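Local coordinates for protein YciF (Escherichia coli, PDB 2GS4) that is a homodimeric stress protein of uncertain function with a ferritin-like, rubrerythrin-related fold that probably binds metal, at residues 48-53 with 141-146; 115-120 with 134-139. All blocks are in the same frame, centred on the assembly; numbering follows the deposited sequence.

Contact 1. Residues 48-53 with 141-146; sequences LEETHG and EEEKAT
Glu-50 and Glu-142 mark the level of nearest backbone approach, CA to CA 8.2 Å, between segments 48-53 and 141-146, which run antiparallel at 169° with their axes 11.5 Å apart. The two belong to helices 38-63 and 130-159 of a ferritin-like helical bundle, and at this spacing polar side chains do the bridging. Glu-50 spans most of the gap: CG stands anti to the backbone N (chi1 164°) and the chain stays extended, delivering the carboxylate to the side of the facing helix. Its OE1 lies 2.9 Å from Thr-146 OG1, whose single proton could serve either this oxygen or Glu-142 O, one turn back. On the other carboxylate oxygen a water donates to Glu-50 OE2 (2.6 Å) and also to Glu-142 O (2.8 Å), tying the side chain to the opposite backbone. Glu-143 bends at chi2 to bring its OE1 within 2.9 Å of Glu-50 OE1, two acceptors meeting with their carboxylate planes turned 85° apart. Glu-143 OE1 is itself held by His-47 and Gln-54, while Glu-142 OE1 forms a salt bridge to Arg-57 and a hydrogen bond with Gln-54. Glu-142 CB sits 3.4 Å from Glu-50 OE1.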
ATOM      1  N   LEU A  48       5.474  -0.097 -19.148  1.00 23.72           N
ATOM      2  CA  LEU A  48       4.927   1.249 -19.257  1.00 22.08           C
ATOM      3  C   LEU A  48       3.785   1.224 -20.272  1.00 25.93           C
ATOM      4  O   LEU A  48       2.746   1.858 -20.075  1.00 22.86           O
ATOM      5  CB  LEU A  48       6.003   2.229 -19.728  1.00 25.20           C
ATOM      6  CG  LEU A  48       5.490   3.576 -20.252  1.00 30.73           C
ATOM      7  CD1 LEU A  48       4.525   4.176 -19.247  1.00 32.18           C
ATOM      8  CD2 LEU A  48       6.653   4.522 -20.520  1.00 31.09           C
ATOM      9  N   GLU A  49       3.990   0.493 -21.361  1.00 25.48           N
ATOM     10  CA  GLU A  49       2.964   0.392 -22.387  1.00 24.14           C
ATOM     11  C   GLU A  49       1.789  -0.431 -21.883  1.00 22.98           C
ATOM     12  O   GLU A  49       0.641  -0.012 -22.003  1.00 21.31           O
ATOM     13  CB  GLU A  49       3.556  -0.215 -23.653  1.00 23.12           C
ATOM     14  CG  GLU A  49       4.638   0.657 -24.254  1.00 23.71           C
ATOM     15  CD  GLU A  49       4.173   2.089 -24.420  1.00 33.86           C
ATOM     16  OE1 GLU A  49       5.021   3.004 -24.357  1.00 44.41           O
ATOM     17  OE2 GLU A  49       2.955   2.302 -24.618  1.00 44.61           O
ATOM     18  N   GLU A  50       2.080  -1.587 -21.291  1.00 23.08           N
ATOM     19  CA  GLU A  50       1.043  -2.453 -20.742  1.00 28.27           C
ATOM     20  C   GLU A  50       0.214  -1.702 -19.684  1.00 28.03           C
ATOM     21  O   GLU A  50      -0.989  -1.916 -19.584  1.00 29.43           O
ATOM     22  CB  GLU A  50       1.696  -3.730 -20.165  1.00 33.53           C
ATOM     23  CG  GLU A  50       0.848  -4.575 -19.214  1.00 43.16           C
ATOM     24  CD  GLU A  50       1.601  -5.802 -18.693  1.00 36.93           C
ATOM     25  OE1 GLU A  50       1.540  -6.075 -17.474  1.00 47.78           O
ATOM     26  OE2 GLU A  50       2.253  -6.499 -19.505  1.00 45.39           O
ATOM     27  N   THR A  51       0.846  -0.813 -18.914  1.00 24.65           N
ATOM     28  CA  THR A  51       0.130  -0.052 -17.889  1.00 25.61           C
ATOM     29  C   THR A  51      -0.851   0.947 -18.507  1.00 26.86           C
ATOM     30  O   THR A  51      -1.946   1.155 -17.965  1.00 25.04           O
ATOM     31  CB  THR A  51       1.108   0.699 -16.932  1.00 32.59           C
ATOM     32  OG1 THR A  51       1.901  -0.251 -16.205  1.00 28.68           O
ATOM     33  CG2 THR A  51       0.323   1.546 -15.915  1.00 30.50           C
ATOM     34  N   HIS A  52      -0.465   1.576 -19.619  1.00 24.16           N
ATOM     35  CA  HIS A  52      -1.371   2.507 -20.277  1.00 27.29           C
ATOM     36  C   HIS A  52      -2.557   1.673 -20.752  1.00 29.44           C
ATOM     37  O   HIS A  52      -3.707   2.121 -20.710  1.00 27.80           O
ATOM     38  CB  HIS A  52      -0.692   3.207 -21.467  1.00 26.24           C
ATOM     39  CG  HIS A  52      -0.060   4.519 -21.113  1.00 30.14           C
ATOM     40  ND1 HIS A  52       1.304   4.731 -21.159  1.00 32.99           N
ATOM     41  CD2 HIS A  52      -0.604   5.681 -20.681  1.00 34.47           C
ATOM     42  CE1 HIS A  52       1.568   5.964 -20.767  1.00 33.47           C
ATOM     43  NE2 HIS A  52       0.428   6.562 -20.470  1.00 35.91           N
ATOM     44  N   GLY A  53      -2.273   0.447 -21.184  1.00 28.02           N
ATOM     45  CA  GLY A  53      -3.332  -0.430 -21.646  1.00 23.15           C
ATOM     46  C   GLY A  53      -4.263  -0.836 -20.513  1.00 27.22           C
ATOM     47  O   GLY A  53      -5.463  -0.999 -20.717  1.00 24.18           O
ATOM     48  N   GLU A 141      -3.427 -11.259 -14.436  1.00 28.19           N
ATOM     49  CA  GLU A 141      -2.500 -12.176 -15.090  1.00 28.55           C
ATOM     50  C   GLU A 141      -1.315 -11.479 -15.762  1.00 29.91           C
ATOM     51  O   GLU A 141      -0.207 -12.017 -15.771  1.00 30.67           O
ATOM     52  CB  GLU A 141      -3.247 -13.056 -16.100  1.00 31.98           C
ATOM     53  CG  GLU A 141      -4.389 -13.848 -15.472  1.00 41.65           C
ATOM     54  CD  GLU A 141      -3.949 -14.669 -14.267  1.00 65.37           C
ATOM     55  OE1 GLU A 141      -4.785 -14.882 -13.363  1.00 58.25           O
ATOM     56  OE2 GLU A 141      -2.777 -15.107 -14.227  1.00 68.06           O
ATOM     57  N   GLU A 142      -1.533 -10.291 -16.325  1.00 29.25           N
ATOM     58  CA  GLU A 142      -0.437  -9.572 -16.970  1.00 28.27           C
ATOM     59  C   GLU A 142       0.587  -9.153 -15.923  1.00 26.78           C
ATOM     60  O   GLU A 142       1.793  -9.225 -16.154  1.00 27.12           O
ATOM     61  CB  GLU A 142      -0.953  -8.335 -17.714  1.00 30.51           C
ATOM     62  CG  GLU A 142      -1.735  -8.650 -18.987  1.00 34.99           C
ATOM     63  CD  GLU A 142      -2.243  -7.395 -19.672  1.00 39.25           C
ATOM     64  OE1 GLU A 142      -2.354  -6.345 -19.000  1.00 34.46           O
ATOM     65  OE2 GLU A 142      -2.544  -7.459 -20.881  1.00 41.65           O
ATOM     66  N   GLU A 143       0.101  -8.708 -14.770  1.00 26.47           N
ATOM     67  CA  GLU A 143       0.989  -8.284 -13.695  1.00 28.80           C
ATOM     68  C   GLU A 143       1.775  -9.472 -13.160  1.00 26.04           C
ATOM     69  O   GLU A 143       2.943  -9.337 -12.786  1.00 24.66           O
ATOM     70  CB  GLU A 143       0.188  -7.621 -12.578  1.00 25.26           C
ATOM     71  CG  GLU A 143      -0.389  -6.270 -12.987  1.00 33.92           C
ATOM     72  CD  GLU A 143       0.666  -5.339 -13.557  1.00 29.77           C
ATOM     73  OE1 GLU A 143       0.744  -5.211 -14.798  1.00 34.84           O
ATOM     74  OE2 GLU A 143       1.429  -4.751 -12.765  1.00 29.44           O
ATOM     75  N   LYS A 144       1.138 -10.635 -13.124  1.00 22.87           N
ATOM     76  CA  LYS A 144       1.827 -11.834 -12.670  1.00 28.49           C
ATOM     77  C   LYS A 144       2.929 -12.173 -13.679  1.00 32.83           C
ATOM     78  O   LYS A 144       4.052 -12.490 -13.292  1.00 27.95           O
ATOM     79  CB  LYS A 144       0.843 -12.998 -12.511  1.00 31.33           C
ATOM     80  CG  LYS A 144       0.014 -12.932 -11.214  1.00 33.36           C
ATOM     81  CD  LYS A 144      -0.946 -14.120 -11.084  1.00 42.49           C
ATOM     82  CE  LYS A 144      -1.784 -14.027  -9.810  1.00 52.78           C
ATOM     83  NZ  LYS A 144      -2.804 -15.117  -9.738  1.00 62.91           N
ATOM     84  N   ALA A 145       2.622 -12.076 -14.971  1.00 26.61           N
ATOM     85  CA  ALA A 145       3.632 -12.369 -15.985  1.00 29.49           C
ATOM     86  C   ALA A 145       4.744 -11.325 -15.929  1.00 26.12           C
ATOM     87  O   ALA A 145       5.921 -11.642 -16.128  1.00 24.21           O
ATOM     88  CB  ALA A 145       3.008 -12.399 -17.376  1.00 29.08           C
ATOM     89  N   THR A 146       4.376 -10.076 -15.664  1.00 24.86           N
ATOM     90  CA  THR A 146       5.376  -9.022 -15.575  1.00 26.63           C
ATOM     91  C   THR A 146       6.289  -9.338 -14.390  1.00 26.33           C
ATOM     92  O   THR A 146       7.503  -9.194 -14.475  1.00 24.27           O
ATOM     93  CB  THR A 146       4.710  -7.629 -15.406  1.00 29.40           C
ATOM     94  OG1 THR A 146       3.997  -7.297 -16.606  1.00 35.12           O
ATOM     95  CG2 THR A 146       5.745  -6.551 -15.123  1.00 22.02           C
TER
HETATM   96  O   HOH W   1       2.472  -9.038 -18.882  1.00 32.41           O

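Contact 2. Residues 115-120 with 134-139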
ATOM      1  N   ALA A 115      -1.861  -8.062  -5.640  1.00 22.25           N
ATOM      2  CA  ALA A 115      -2.793  -8.154  -4.526  1.00 23.04           C
ATOM      3  C   ALA A 115      -3.999  -7.241  -4.764  1.00 24.84           C
ATOM      4  O   ALA A 115      -5.128  -7.605  -4.418  1.00 19.90           O
ATOM      5  CB  ALA A 115      -2.085  -7.786  -3.215  1.00 20.63           C
ATOM      6  N   SER A 116      -3.761  -6.061  -5.348  1.00 25.58           N
ATOM      7  CA  SER A 116      -4.835  -5.103  -5.634  1.00 25.50           C
ATOM      8  C   SER A 116      -5.858  -5.656  -6.631  1.00 25.11           C
ATOM      9  O   SER A 116      -7.063  -5.590  -6.410  1.00 22.77           O
ATOM     10  CB  SER A 116      -4.266  -3.797  -6.206  1.00 23.97           C
ATOM     11  OG  SER A 116      -3.860  -2.900  -5.188  1.00 28.18           O
ATOM     12  N   TYR A 117      -5.369  -6.183  -7.746  1.00 27.56           N
ATOM     13  CA  TYR A 117      -6.260  -6.721  -8.766  1.00 25.57           C
ATOM     14  C   TYR A 117      -6.908  -8.031  -8.335  1.00 27.01           C
ATOM     15  O   TYR A 117      -8.007  -8.361  -8.780  1.00 26.13           O
ATOM     16  CB  TYR A 117      -5.498  -6.874 -10.090  1.00 28.68           C
ATOM     17  CG  TYR A 117      -5.422  -5.565 -10.853  1.00 26.44           C
ATOM     18  CD1 TYR A 117      -6.502  -5.117 -11.610  1.00 28.80           C
ATOM     19  CD2 TYR A 117      -4.281  -4.765 -10.793  1.00 26.29           C
ATOM     20  CE1 TYR A 117      -6.451  -3.905 -12.297  1.00 25.82           C
ATOM     21  CE2 TYR A 117      -4.219  -3.549 -11.472  1.00 28.62           C
ATOM     22  CZ  TYR A 117      -5.306  -3.128 -12.224  1.00 27.73           C
ATOM     23  OH  TYR A 117      -5.244  -1.941 -12.915  1.00 28.60           O
ATOM     24  N   GLY A 118      -6.228  -8.781  -7.474  1.00 28.66           N
ATOM     25  CA  GLY A 118      -6.802 -10.023  -6.994  1.00 29.06           C
ATOM     26  C   GLY A 118      -8.041  -9.643  -6.203  1.00 29.89           C
ATOM     27  O   GLY A 118      -9.111 -10.225  -6.374  1.00 24.69           O
ATOM     28  N   THR A 119      -7.892  -8.630  -5.355  1.00 27.35           N
ATOM     29  CA  THR A 119      -8.981  -8.129  -4.522  1.00 26.23           C
ATOM     30  C   THR A 119     -10.125  -7.550  -5.368  1.00 30.05           C
ATOM     31  O   THR A 119     -11.288  -7.877  -5.148  1.00 28.54           O
ATOM     32  CB  THR A 119      -8.455  -7.048  -3.531  1.00 26.44           C
ATOM     33  OG1 THR A 119      -7.528  -7.651  -2.617  1.00 30.83           O
ATOM     34  CG2 THR A 119      -9.602  -6.428  -2.748  1.00 26.14           C
ATOM     35  N   LEU A 120      -9.793  -6.707  -6.343  1.00 25.57           N
ATOM     36  CA  LEU A 120     -10.809  -6.091  -7.201  1.00 30.13           C
ATOM     37  C   LEU A 120     -11.575  -7.124  -8.029  1.00 28.76           C
ATOM     38  O   LEU A 120     -12.795  -7.027  -8.177  1.00 26.62           O
ATOM     39  CB  LEU A 120     -10.172  -5.046  -8.133  1.00 24.26           C
ATOM     40  CG  LEU A 120      -9.715  -3.734  -7.483  1.00 24.89           C
ATOM     41  CD1 LEU A 120      -8.833  -2.953  -8.453  1.00 22.73           C
ATOM     42  CD2 LEU A 120     -10.931  -2.905  -7.085  1.00 25.53           C
ATOM     43  N   LYS A 134     -13.847 -10.451 -15.433  1.00 34.44           N
ATOM     44  CA  LYS A 134     -13.053 -11.005 -16.519  1.00 31.30           C
ATOM     45  C   LYS A 134     -11.921 -10.052 -16.876  1.00 26.62           C
ATOM     46  O   LYS A 134     -10.782 -10.470 -17.080  1.00 30.49           O
ATOM     47  CB  LYS A 134     -13.939 -11.245 -17.745  1.00 33.05           C
ATOM     48  CG  LYS A 134     -15.306 -11.850 -17.436  1.00 58.10           C
ATOM     49  CD  LYS A 134     -15.223 -13.244 -16.812  1.00 67.43           C
ATOM     50  CE  LYS A 134     -15.311 -13.213 -15.287  1.00 63.52           C
ATOM     51  NZ  LYS A 134     -16.605 -12.668 -14.776  1.00 56.52           N
ATOM     52  N   LEU A 135     -12.243  -8.766 -16.955  1.00 29.23           N
ATOM     53  CA  LEU A 135     -11.252  -7.758 -17.288  1.00 29.61           C
ATOM     54  C   LEU A 135     -10.189  -7.638 -16.217  1.00 31.66           C
ATOM     55  O   LEU A 135      -9.003  -7.573 -16.515  1.00 24.78           O
ATOM     56  CB  LEU A 135     -11.920  -6.404 -17.475  1.00 24.52           C
ATOM     57  CG  LEU A 135     -12.867  -6.367 -18.666  1.00 26.23           C
ATOM     58  CD1 LEU A 135     -13.624  -5.062 -18.658  1.00 29.48           C
ATOM     59  CD2 LEU A 135     -12.071  -6.546 -19.954  1.00 32.50           C
ATOM     60  N   LEU A 136     -10.622  -7.594 -14.964  1.00 23.72           N
ATOM     61  CA  LEU A 136      -9.683  -7.463 -13.870  1.00 25.85           C
ATOM     62  C   LEU A 136      -8.764  -8.675 -13.770  1.00 24.18           C
ATOM     63  O   LEU A 136      -7.599  -8.535 -13.394  1.00 23.05           O
ATOM     64  CB  LEU A 136     -10.440  -7.227 -12.560  1.00 25.58           C
ATOM     65  CG  LEU A 136     -11.218  -5.904 -12.532  1.00 26.92           C
ATOM     66  CD1 LEU A 136     -12.292  -5.968 -11.466  1.00 30.91           C
ATOM     67  CD2 LEU A 136     -10.265  -4.735 -12.285  1.00 29.53           C
ATOM     68  N   LYS A 137      -9.267  -9.862 -14.111  1.00 23.88           N
ATOM     69  CA  LYS A 137      -8.417 -11.040 -14.052  1.00 24.85           C
ATOM     70  C   LYS A 137      -7.391 -10.970 -15.185  1.00 34.10           C
ATOM     71  O   LYS A 137      -6.305 -11.545 -15.086  1.00 27.78           O
ATOM     72  CB  LYS A 137      -9.263 -12.326 -14.111  1.00 27.22           C
ATOM     73  CG  LYS A 137      -9.855 -12.700 -12.734  1.00 59.78           C
ATOM     74  CD  LYS A 137     -10.964 -13.746 -12.821  1.00 72.76           C
ATOM     75  CE  LYS A 137     -11.704 -13.904 -11.487  1.00 57.93           C
ATOM     76  NZ  LYS A 137     -10.938 -14.615 -10.420  1.00 79.82           N
ATOM     77  N   GLU A 138      -7.725 -10.245 -16.252  1.00 26.94           N
ATOM     78  CA  GLU A 138      -6.794 -10.103 -17.362  1.00 27.60           C
ATOM     79  C   GLU A 138      -5.618  -9.248 -16.915  1.00 26.05           C
ATOM     80  O   GLU A 138      -4.468  -9.556 -17.222  1.00 26.67           O
ATOM     81  CB  GLU A 138      -7.490  -9.485 -18.581  1.00 35.87           C
ATOM     82  CG  GLU A 138      -8.473 -10.454 -19.219  1.00 41.12           C
ATOM     83  CD  GLU A 138      -9.124  -9.909 -20.473  1.00 48.63           C
ATOM     84  OE1 GLU A 138      -9.860 -10.679 -21.125  1.00 47.40           O
ATOM     85  OE2 GLU A 138      -8.909  -8.721 -20.809  1.00 48.16           O
ATOM     86  N   THR A 139      -5.889  -8.176 -16.188  1.00 26.86           N
ATOM     87  CA  THR A 139      -4.800  -7.342 -15.721  1.00 24.55           C
ATOM     88  C   THR A 139      -4.019  -8.128 -14.679  1.00 25.72           C
ATOM     89  O   THR A 139      -2.788  -8.137 -14.691  1.00 26.38           O
ATOM     90  CB  THR A 139      -5.308  -6.034 -15.116  1.00 23.50           C
ATOM     91  OG1 THR A 139      -5.909  -5.242 -16.147  1.00 29.37           O
ATOM     92  CG2 THR A 139      -4.151  -5.248 -14.511  1.00 21.06           C
TER
HETATM   93  O   HOH W   2      -6.507  -2.710 -15.344  1.00 24.06           O
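Tyr-117 and Leu-136 face each other where helices 95-126 and 130-159 pack as antiparallel neighbours in the bundle, their CA atoms 6.2 Å apart. The axes of the short segments come to 8.7 Å at an angle of 164°, close enough for side chains to interlock without any direct hydrogen bond across. The tight part is the tyrosine ring. Thr-139 lays its methyl over the centre of one face, CG2 standing 3.3 Å from the Tyr-117 ring centroid and only 12° off the normal, a close CH-pi contact. Leu-136 comes in at the ring edge instead, its CD2 3.8 Å from Tyr-117 CD1. The other branch of Leu-136 rests on the backbone of the facing helix, CD1 3.5 Å from Leu-120 O. Beyond this buried strip the outer side is looser and charged, with Lys-134 and Glu-138 exposed and Lys-137, pointing away, salt-bridged to Glu-125.

The threonine rotamer (chi1 -66°) divides the work of its two branches, CG2 over the ring and OG1 beside the backbone N, where it bonds to Arg-57. A water joins the polar ends, donating to Tyr-117 OH at 2.8 Å and lying 2.7 Å from Thr-139 OG1. A phenylalanine in place of Tyr-117 would probably keep the methyl-on-ring packing but leave Glu-21 and the water without the hydroxyl that links them. The tyrosine is thus apolar along its ring, which packs between the two helices, and polar at its hydroxyl, which ties the pair to helix 6-33 through a hydrogen bond with Glu-21; with the water donating to OH, the tyrosine proton is probably left for that carboxylate.

Both contacts use helix 130-159, contact 2 on its earlier part and contact 1 just beyond, their centres about 12 Å apart. That helix lies against helices 38-63 and 95-126 at both levels; contact 1 describes its pairing with the first, contact 2 with the second. Arg-57 connects the two, salt-bridged to Glu-142 in contact 1 and hydrogen-bonded to Thr-139 in contact 2. Contact 1 lies nearer the middle of the chain (about 7 Å between centres, against about 11 Å), although contact 2 is the more fully buried. Around contact 1, Glu-50, Glu-143 and Glu-110 gather, with His-47 hydrogen-bonded to Glu-143, an acidic cluster consistent with a ferritin-type di-metal centre.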